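Local atomic coordinates of (R)-specific enoyl-CoA hydratase (Aeromonas punctata, PDB entry 1IQ6), a protein that catalyses the hydration of short-chain trans-2-enoyl-CoA of four to six carbons to (3R)-3-hydroxyacyl-CoA, working as a homodimer. Residues Phe48-Val53 and Pro87-Asp92; His54-Ala59 and Gln80-Lys85; Gln69-Gly74 and Ala129-Pro134. All blocks are in the same frame, centred on the assembly; numbering follows the deposited sequence.

Contact 1: Phe48-Val53 and Pro87-Asp92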
loop_
_atom_site.group_PDB
_atom_site.type_symbol
_atom_site.label_atom_id
_atom_site.label_comp_id
_atom_site.label_asym_id
_atom_site.label_seq_id
_atom_site.Cartn_x
_atom_site.Cartn_y
_atom_site.Cartn_z
ATOM N N PHE B 48 0.948 19.097 10.989
ATOM C CA PHE B 48 1.444 17.900 11.662
ATOM C C PHE B 48 2.567 18.237 12.636
ATOM O O PHE B 48 2.824 17.491 13.582
ATOM C CB PHE B 48 1.936 16.878 10.637
ATOM C CG PHE B 48 0.889 16.475 9.645
ATOM C CD1 PHE B 48 0.983 16.875 8.318
ATOM C CD2 PHE B 48 -0.201 15.707 10.038
ATOM C CE1 PHE B 48 0.006 16.519 7.396
ATOM C CE2 PHE B 48 -1.187 15.344 9.124
ATOM C CZ PHE B 48 -1.083 15.751 7.799
ATOM N N GLU B 49 3.235 19.359 12.381
ATOM C CA GLU B 49 4.327 19.855 13.217
ATOM C C GLU B 49 5.603 19.019 13.203
ATOM O O GLU B 49 6.694 19.548 13.409
ATOM C CB GLU B 49 3.850 20.027 14.664
ATOM C CG GLU B 49 2.681 20.984 14.812
ATOM C CD GLU B 49 2.426 21.374 16.252
ATOM O OE1 GLU B 49 3.327 21.978 16.872
ATOM O OE2 GLU B 49 1.326 21.076 16.765
ATOM N N ARG B 50 5.471 17.718 12.966
ATOM C CA ARG B 50 6.631 16.831 12.928
ATOM C C ARG B 50 6.473 15.752 11.859
ATOM O O ARG B 50 5.361 15.482 11.403
ATOM C CB ARG B 50 6.846 16.188 14.303
ATOM C CG ARG B 50 5.579 15.644 14.936
ATOM C CD ARG B 50 5.870 14.909 16.237
ATOM N NE ARG B 50 6.738 13.754 16.022
ATOM C CZ ARG B 50 7.014 12.839 16.945
ATOM N NH1 ARG B 50 7.816 11.824 16.654
ATOM N NH2 ARG B 50 6.483 12.933 18.157
ATOM N N PRO B 51 7.586 15.125 11.442
ATOM C CA PRO B 51 7.561 14.075 10.417
ATOM C C PRO B 51 6.584 12.936 10.710
ATOM O O PRO B 51 6.505 12.437 11.836
ATOM C CB PRO B 51 9.010 13.595 10.380
ATOM C CG PRO B 51 9.777 14.841 10.737
ATOM C CD PRO B 51 8.969 15.383 11.884
ATOM N N ILE B 52 5.859 12.527 9.675
ATOM C CA ILE B 52 4.885 11.452 9.800
ATOM C C ILE B 52 5.233 10.279 8.891
ATOM O O ILE B 52 5.905 10.442 7.872
ATOM C CB ILE B 52 3.461 11.955 9.469
ATOM C CG1 ILE B 52 3.386 12.439 8.018
ATOM C CG2 ILE B 52 3.087 13.088 10.417
ATOM C CD1 ILE B 52 1.994 12.873 7.594
ATOM N N VAL B 53 4.786 9.091 9.283
ATOM C CA VAL B 53 5.030 7.871 8.518
ATOM C C VAL B 53 4.133 7.831 7.275
ATOM O O VAL B 53 2.970 8.223 7.345
ATOM C CB VAL B 53 4.724 6.627 9.390
ATOM C CG1 VAL B 53 4.919 5.354 8.588
ATOM C CG2 VAL B 53 5.618 6.630 10.622
ATOM N N PRO B 87 -2.624 11.033 11.359
ATOM C CA PRO B 87 -1.207 10.799 11.109
ATOM C C PRO B 87 -0.552 9.938 12.178
ATOM O O PRO B 87 -1.003 9.879 13.321
ATOM C CB PRO B 87 -0.636 12.208 11.096
ATOM C CG PRO B 87 -1.433 12.868 12.188
ATOM C CD PRO B 87 -2.850 12.384 11.908
ATOM N N VAL B 88 0.502 9.244 11.777
ATOM C CA VAL B 88 1.285 8.427 12.684
ATOM C C VAL B 88 2.664 9.077 12.649
ATOM O O VAL B 88 3.257 9.237 11.583
ATOM C CB VAL B 88 1.396 6.972 12.205
ATOM C CG1 VAL B 88 2.464 6.245 13.011
ATOM C CG2 VAL B 88 0.052 6.272 12.367
ATOM N N PHE B 89 3.171 9.468 13.809
ATOM C CA PHE B 89 4.470 10.119 13.857
ATOM C C PHE B 89 5.616 9.122 13.860
ATOM O O PHE B 89 5.519 8.048 14.447
ATOM C CB PHE B 89 4.512 11.043 15.072
ATOM C CG PHE B 89 3.490 12.136 15.002
ATOM C CD1 PHE B 89 3.599 13.135 14.042
ATOM C CD2 PHE B 89 2.374 12.126 15.832
ATOM C CE1 PHE B 89 2.612 14.106 13.905
ATOM C CE2 PHE B 89 1.379 13.092 15.703
ATOM C CZ PHE B 89 1.500 14.084 14.735
ATOM N N VAL B 90 6.695 9.474 13.168
ATOM C CA VAL B 90 7.847 8.595 13.080
ATOM C C VAL B 90 8.335 8.197 14.464
ATOM O O VAL B 90 8.527 9.047 15.340
ATOM C CB VAL B 90 9.002 9.263 12.293
ATOM C CG1 VAL B 90 10.178 8.302 12.169
ATOM C CG2 VAL B 90 8.515 9.678 10.915
ATOM N N GLY B 91 8.525 6.897 14.657
ATOM C CA GLY B 91 8.993 6.400 15.934
ATOM C C GLY B 91 7.889 5.874 16.828
ATOM O O GLY B 91 8.155 5.099 17.743
ATOM N N ASP B 92 6.651 6.284 16.568
ATOM C CA ASP B 92 5.530 5.828 17.380
ATOM C C ASP B 92 5.064 4.450 16.942
ATOM O O ASP B 92 5.260 4.048 15.796
ATOM C CB ASP B 92 4.365 6.817 17.292
ATOM C CG ASP B 92 4.627 8.100 18.058
ATOM O OD1 ASP B 92 3.803 9.032 17.962
ATOM O OD2 ASP B 92 5.656 8.175 18.765
HETATM O O HOH W 1 8.052 9.091 18.003
HETATM O O HOH W 2 6.230 10.774 19.764
HETATM O O HOH W 3 0.850 9.095 8.922
#

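Contact 2: His54-Ala59 and Gln80-Lys85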
loop_
_atom_site.group_PDB
_atom_site.type_symbol
_atom_site.label_atom_id
_atom_site.label_comp_id
_atom_site.label_asym_id
_atom_site.label_seq_id
_atom_site.Cartn_x
_atom_site.Cartn_y
_atom_site.Cartn_z
ATOM N N HIS B 54 4.669 7.366 6.147
ATOM C CA HIS B 54 3.880 7.270 4.914
ATOM C C HIS B 54 2.634 6.434 5.165
ATOM O O HIS B 54 2.722 5.338 5.712
ATOM C CB HIS B 54 4.645 6.552 3.805
ATOM C CG HIS B 54 5.915 7.216 3.391
ATOM N ND1 HIS B 54 7.024 7.281 4.206
ATOM C CD2 HIS B 54 6.280 7.772 2.212
ATOM C CE1 HIS B 54 8.020 7.844 3.544
ATOM N NE2 HIS B 54 7.594 8.150 2.332
ATOM N N GLY B 55 1.482 6.934 4.733
ATOM C CA GLY B 55 0.260 6.172 4.916
ATOM C C GLY B 55 0.364 4.826 4.215
ATOM O O GLY B 55 -0.139 3.814 4.707
ATOM N N MET B 56 1.026 4.794 3.061
ATOM C CA MET B 56 1.155 3.539 2.334
ATOM C C MET B 56 2.112 2.547 3.005
ATOM O O MET B 56 2.098 1.355 2.693
ATOM C CB MET B 56 1.548 3.796 0.876
ATOM C CG MET B 56 0.395 4.337 0.013
ATOM S SD MET B 56 -1.061 3.234 -0.124
ATOM C CE MET B 56 -0.502 2.161 -1.447
ATOM N N LEU B 57 2.953 3.035 3.915
ATOM C CA LEU B 57 3.839 2.139 4.653
ATOM C C LEU B 57 2.966 1.517 5.754
ATOM O O LEU B 57 3.028 0.311 5.997
ATOM C CB LEU B 57 5.027 2.905 5.264
ATOM C CG LEU B 57 5.954 2.099 6.192
ATOM C CD1 LEU B 57 6.386 0.803 5.525
ATOM C CD2 LEU B 57 7.172 2.950 6.556
ATOM N N LEU B 58 2.145 2.343 6.402
ATOM C CA LEU B 58 1.247 1.840 7.441
ATOM C C LEU B 58 0.345 0.758 6.840
ATOM O O LEU B 58 0.181 -0.319 7.410
ATOM C CB LEU B 58 0.368 2.968 7.993
ATOM C CG LEU B 58 1.033 4.167 8.672
ATOM C CD1 LEU B 58 -0.014 5.213 9.047
ATOM C CD2 LEU B 58 1.776 3.685 9.902
ATOM N N ALA B 59 -0.220 1.050 5.669
ATOM C CA ALA B 59 -1.125 0.119 5.001
ATOM C C ALA B 59 -0.467 -1.193 4.599
ATOM O O ALA B 59 -1.139 -2.215 4.471
ATOM C CB ALA B 59 -1.743 0.785 3.779
ATOM N N GLN B 80 -7.760 -3.885 -2.141
ATOM C CA GLN B 80 -7.581 -3.215 -0.859
ATOM C C GLN B 80 -8.039 -1.773 -0.967
ATOM O O GLN B 80 -7.592 -1.043 -1.851
ATOM C CB GLN B 80 -6.108 -3.242 -0.429
ATOM C CG GLN B 80 -5.813 -2.469 0.862
ATOM C CD GLN B 80 -6.335 -3.163 2.115
ATOM O OE1 GLN B 80 -5.923 -4.280 2.438
ATOM N NE2 GLN B 80 -7.238 -2.498 2.830
ATOM N N SER B 81 -8.955 -1.371 -0.092
ATOM C CA SER B 81 -9.427 0.010 -0.071
ATOM C C SER B 81 -8.785 0.649 1.155
ATOM O O SER B 81 -8.632 -0.003 2.195
ATOM C CB SER B 81 -10.957 0.072 0.029
ATOM O OG SER B 81 -11.427 -0.492 1.237
ATOM N N LEU B 82 -8.393 1.911 1.031
ATOM C CA LEU B 82 -7.738 2.619 2.123
ATOM C C LEU B 82 -8.226 4.045 2.283
ATOM O O LEU B 82 -8.361 4.777 1.310
ATOM C CB LEU B 82 -6.226 2.661 1.883
ATOM C CG LEU B 82 -5.518 1.319 1.725
ATOM C CD1 LEU B 82 -4.164 1.535 1.055
ATOM C CD2 LEU B 82 -5.361 0.645 3.072
ATOM N N SER B 83 -8.489 4.434 3.525
ATOM C CA SER B 83 -8.895 5.790 3.843
ATOM C C SER B 83 -7.964 6.196 4.984
ATOM O O SER B 83 -7.878 5.500 5.998
ATOM C CB SER B 83 -10.356 5.832 4.289
ATOM O OG SER B 83 -11.217 5.491 3.213
ATOM N N PHE B 84 -7.255 7.308 4.800
ATOM C CA PHE B 84 -6.299 7.796 5.786
ATOM C C PHE B 84 -6.957 8.876 6.633
ATOM O O PHE B 84 -7.370 9.916 6.125
ATOM C CB PHE B 84 -5.053 8.297 5.051
ATOM C CG PHE B 84 -4.453 7.263 4.138
ATOM C CD1 PHE B 84 -4.790 7.219 2.784
ATOM C CD2 PHE B 84 -3.589 6.293 4.643
ATOM C CE1 PHE B 84 -4.272 6.223 1.947
ATOM C CE2 PHE B 84 -3.069 5.293 3.813
ATOM C CZ PHE B 84 -3.412 5.260 2.464
ATOM N N LYS B 85 -7.048 8.616 7.935
ATOM C CA LYS B 85 -7.741 9.517 8.850
ATOM C C LYS B 85 -6.901 10.347 9.813
ATOM O O LYS B 85 -7.226 11.504 10.087
ATOM C CB LYS B 85 -8.761 8.705 9.655
ATOM C CG LYS B 85 -9.712 7.864 8.806
ATOM C CD LYS B 85 -10.493 8.739 7.834
ATOM C CE LYS B 85 -11.536 7.943 7.062
ATOM N NZ LYS B 85 -12.272 8.813 6.101
#

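Contact 3: Gln69-Gly74 and Ala129-Pro134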
loop_
_atom_site.group_PDB
_atom_site.type_symbol
_atom_site.label_atom_id
_atom_site.label_comp_id
_atom_site.label_asym_id
_atom_site.label_seq_id
_atom_site.Cartn_x
_atom_site.Cartn_y
_atom_site.Cartn_z
ATOM N N GLN B 69 -0.928 -14.572 8.818
ATOM C CA GLN B 69 -1.848 -15.083 9.825
ATOM C C GLN B 69 -3.294 -15.343 9.419
ATOM O O GLN B 69 -3.811 -16.440 9.628
ATOM C CB GLN B 69 -1.846 -14.147 11.038
ATOM C CG GLN B 69 -0.541 -14.146 11.819
ATOM C CD GLN B 69 -0.574 -13.203 13.004
ATOM O OE1 GLN B 69 -1.508 -13.228 13.808
ATOM N NE2 GLN B 69 0.452 -12.368 13.124
ATOM N N LEU B 70 -3.949 -14.342 8.842
ATOM C CA LEU B 70 -5.357 -14.489 8.487
ATOM C C LEU B 70 -5.723 -13.731 7.213
ATOM O O LEU B 70 -5.666 -12.503 7.189
ATOM C CB LEU B 70 -6.197 -13.966 9.652
ATOM C CG LEU B 70 -7.715 -14.117 9.604
ATOM C CD1 LEU B 70 -8.085 -15.584 9.791
ATOM C CD2 LEU B 70 -8.342 -13.273 10.706
ATOM N N PRO B 71 -6.147 -14.448 6.153
ATOM C CA PRO B 71 -6.319 -15.903 6.036
ATOM C C PRO B 71 -5.025 -16.694 6.203
ATOM O O PRO B 71 -5.052 -17.868 6.579
ATOM C CB PRO B 71 -6.919 -16.067 4.640
ATOM C CG PRO B 71 -7.642 -14.771 4.424
ATOM C CD PRO B 71 -6.634 -13.779 4.937
ATOM N N GLY B 72 -3.897 -16.057 5.905
ATOM C CA GLY B 72 -2.619 -16.726 6.063
ATOM C C GLY B 72 -1.912 -17.205 4.809
ATOM O O GLY B 72 -2.241 -16.812 3.693
ATOM N N LYS B 73 -0.924 -18.068 5.029
ATOM C CA LYS B 73 -0.090 -18.661 3.987
ATOM C C LYS B 73 -0.850 -19.075 2.728
ATOM O O LYS B 73 -1.805 -19.847 2.792
ATOM C CB LYS B 73 0.639 -19.875 4.575
ATOM C CG LYS B 73 1.541 -20.632 3.620
ATOM C CD LYS B 73 2.070 -21.899 4.293
ATOM C CE LYS B 73 2.959 -22.722 3.371
ATOM N NZ LYS B 73 4.275 -22.074 3.104
ATOM N N GLY B 74 -0.417 -18.554 1.584
ATOM C CA GLY B 74 -1.062 -18.897 0.329
ATOM C C GLY B 74 -2.096 -17.891 -0.139
ATOM O O GLY B 74 -2.509 -17.919 -1.298
ATOM N N ALA B 129 -10.010 -5.411 2.736
ATOM C CA ALA B 129 -9.192 -6.214 1.847
ATOM C C ALA B 129 -10.059 -7.342 1.302
ATOM O O ALA B 129 -10.969 -7.828 1.976
ATOM C CB ALA B 129 -8.003 -6.801 2.601
ATOM N N VAL B 130 -9.788 -7.725 0.064
ATOM C CA VAL B 130 -10.483 -8.834 -0.576
ATOM C C VAL B 130 -9.344 -9.765 -0.967
ATOM O O VAL B 130 -8.421 -9.355 -1.673
ATOM C CB VAL B 130 -11.246 -8.388 -1.838
ATOM C CG1 VAL B 130 -11.904 -9.600 -2.491
ATOM C CG2 VAL B 130 -12.307 -7.356 -1.472
ATOM N N VAL B 131 -9.399 -11.009 -0.503
ATOM C CA VAL B 131 -8.328 -11.954 -0.788
ATOM C C VAL B 131 -8.797 -13.342 -1.198
ATOM O O VAL B 131 -9.828 -13.830 -0.733
ATOM C CB VAL B 131 -7.404 -12.124 0.443
ATOM C CG1 VAL B 131 -6.850 -10.779 0.873
ATOM C CG2 VAL B 131 -8.172 -12.759 1.583
ATOM N N LYS B 132 -8.017 -13.965 -2.075
ATOM C CA LYS B 132 -8.296 -15.319 -2.542
ATOM C C LYS B 132 -7.713 -16.247 -1.479
ATOM O O LYS B 132 -6.564 -16.083 -1.066
ATOM C CB LYS B 132 -7.616 -15.562 -3.890
ATOM C CG LYS B 132 -7.893 -16.931 -4.496
ATOM C CD LYS B 132 -7.169 -17.105 -5.824
ATOM C CE LYS B 132 -7.633 -16.083 -6.849
ATOM N NZ LYS B 132 -6.928 -16.245 -8.152
ATOM N N LEU B 133 -8.506 -17.215 -1.036
ATOM C CA LEU B 133 -8.078 -18.142 0.007
ATOM C C LEU B 133 -6.937 -19.069 -0.396
ATOM O O LEU B 133 -6.789 -19.415 -1.567
ATOM C CB LEU B 133 -9.275 -18.973 0.479
ATOM C CG LEU B 133 -10.465 -18.164 1.005
ATOM C CD1 LEU B 133 -11.552 -19.111 1.492
ATOM C CD2 LEU B 133 -10.009 -17.250 2.130
ATOM N N PRO B 134 -6.113 -19.481 0.582
ATOM C CA PRO B 134 -4.972 -20.376 0.362
ATOM C C PRO B 134 -5.342 -21.595 -0.477
ATOM O O PRO B 134 -4.631 -21.865 -1.468
ATOM C CB PRO B 134 -4.560 -20.755 1.780
ATOM C CG PRO B 134 -4.851 -19.505 2.543
ATOM C CD PRO B 134 -6.211 -19.108 2.005
ATOM O OXT PRO B 134 -6.336 -22.269 -0.130
HETATM O O HOH W 4 -4.730 -18.078 -2.903
#

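Contact 1: Phe48-Val53 and Pro87-Asp92
Arg50 lies across Phe89 because its CG is tucked between its own backbone N and carbonyl carbon (chi1 46°) and its chain bends at chi3 (-62°). The bend carries Arg50 CD over one face of the Phe89 ring, 4.1 Å from its centroid, a CH-pi contact. The guanidinium follows, its plane 27° from that of the ring, with Phe89 CB over its centre. Two waters link it to segment 87-92: one joins Arg50 NH1 to Val90 O and Asp92 OD2, the other joins Arg50 NH2 to the same OD2. The opposite charges are not in direct contact; the waters bridge them, which may favour this pose. Alongside, the backbones form a single beta bridge, Ile52 with Phe89. Val53 N donates to Val88 O at 2.8 Å, almost straight, and Val90 N reaches Pro51 O at a longer 3.3 Å; a third water spans Val53 O and Val88 N. Ile52 CG2 packs 3.7 Å from Phe89 CD1, while Phe48 CD2 rests 3.7 Å from Pro87 CB. A type II turn begins at Phe89 itself and runs to Asp92. The bridge ties the loop leading into helix 55-68 to the connection between strands 76-84 and 93-103, with Val53 and Val90 both packing on Val23 of helix 20-30.

Contact 2: His54-Ala59 and Gln80-Lys85
Gly55, at the start of helix 55-68, meets the Phe84 ring edge-on: its carbonyl O lies near the ring plane, 3.4 Å from Phe84 CE2. With only hydrogen on its alpha carbon, the glycine lets the ring come in against the first turn, and Phe84 CD2 sits 3.9 Å from Gly55 CA. Met56 extends this close packing. Its chain, bent at chi2 and chi3, sets Met56 SD at the ring edge, 4.0 Å from Phe84 CZ, the sulfur lying 77° off the ring normal from the centroid, a Met-aromatic contact. The same sulfur touches Leu82 CD1 at 3.7 Å, and one turn on, Ala59 CB nestles against both methyls of Leu82, 3.7 Å from CD2. This is the hot-dog fold's central helix lying on its curved sheet; the axes of helix 55-59 and strand 80-84 approach to 9.9 Å, their N-to-C directions 130° apart. The looser side is the other face of the strand, where partly exposed Ser81 and Ser83 do not touch the helix; beyond them Lys85 is exposed. Strand 80-84 also pairs antiparallel with a strand of the second subunit, whose Tyr77 meets the Phe84 ring and packs on Met56. His54 occupies the N-cap position, and its ring stacks on His37. Between the segments the contact is carbon, sulfur and ring edge, with the carbonyl of Gly55 turned to aromatic C-H and also accepting from Ala59 N. Gly55 and Phe84 probably bind the (3R)-3-hydroxyacyl-CoA, as in relatives, and the largely apolar packing is consistent with a wall of that site.

Contact 3: Gln69-Gly74 and Ala129-Pro134
Pro71 sets its ring against Val131 and Leu133 where, in this hot-dog fold, the loop leaving the central helix 55-68 meets the end of strand 123-132. The peptide bond between Leu70 and Pro71 is cis, a sharp bend in the loop. Pro71 CG then approaches Val131 CG2 to 3.5 Å, the two side chains crossing at a slant. With Val131 CG1 anti to the carbonyl carbon (chi1 -56°), CG2 falls between N and that carbon and faces Pro71. Leu133 CD2 closes on the same Pro71 CG at 4.1 Å, its side chain running roughly perpendicular to the proline, and Pro71 CB touches Pro134 CD. Leu66 of helix 55-68 packs on both Pro71 and Val131, joining this apolar patch to the helix. Gly72 follows with a positive phi (105°), its O hydrogen-bonded to Ser75 OG, and carries the chain across the C-terminal proline. Lys73 starts its side chain away from segment 129-134, while its backbone O faces the Pro134 ring, 3.1 Å from CB. Gly74, again with positive phi, brings its backbone alongside the chain terminus; Gly74 CA is 4.2 Å from Pro134 CA. The segments thus meet through apolar side chains at the inner end and through backbone atoms and the Pro134 ring at the exposed end, where one water lies 2.7 Å from Gly74 O and 2.8 Å from Leu133 O.

How the contacts relate
Along the chain contact 2 is nested within the loop closed by contact 1, whereas contact 3 crosses both, its first segment falling inside those loops and its second near the C-terminus. Helix 55-68 is the common thread: contact 1 precedes it, contact 2 holds its first turn and contact 3 follows it. Contacts 1 and 2, centres 14 Å apart, touch where Leu58 packs on Val53 and Val88. Contacts 2 and 3, centres 19 Å apart, share neighbouring strands 76-84 and 123-132 and meet at Gln80 and Ala129. Contacts 1 and 3, centres 30 Å apart, lie on opposite sides of the chain's centre, so the three are spread along the length of helix 55-68 and its flanking loops.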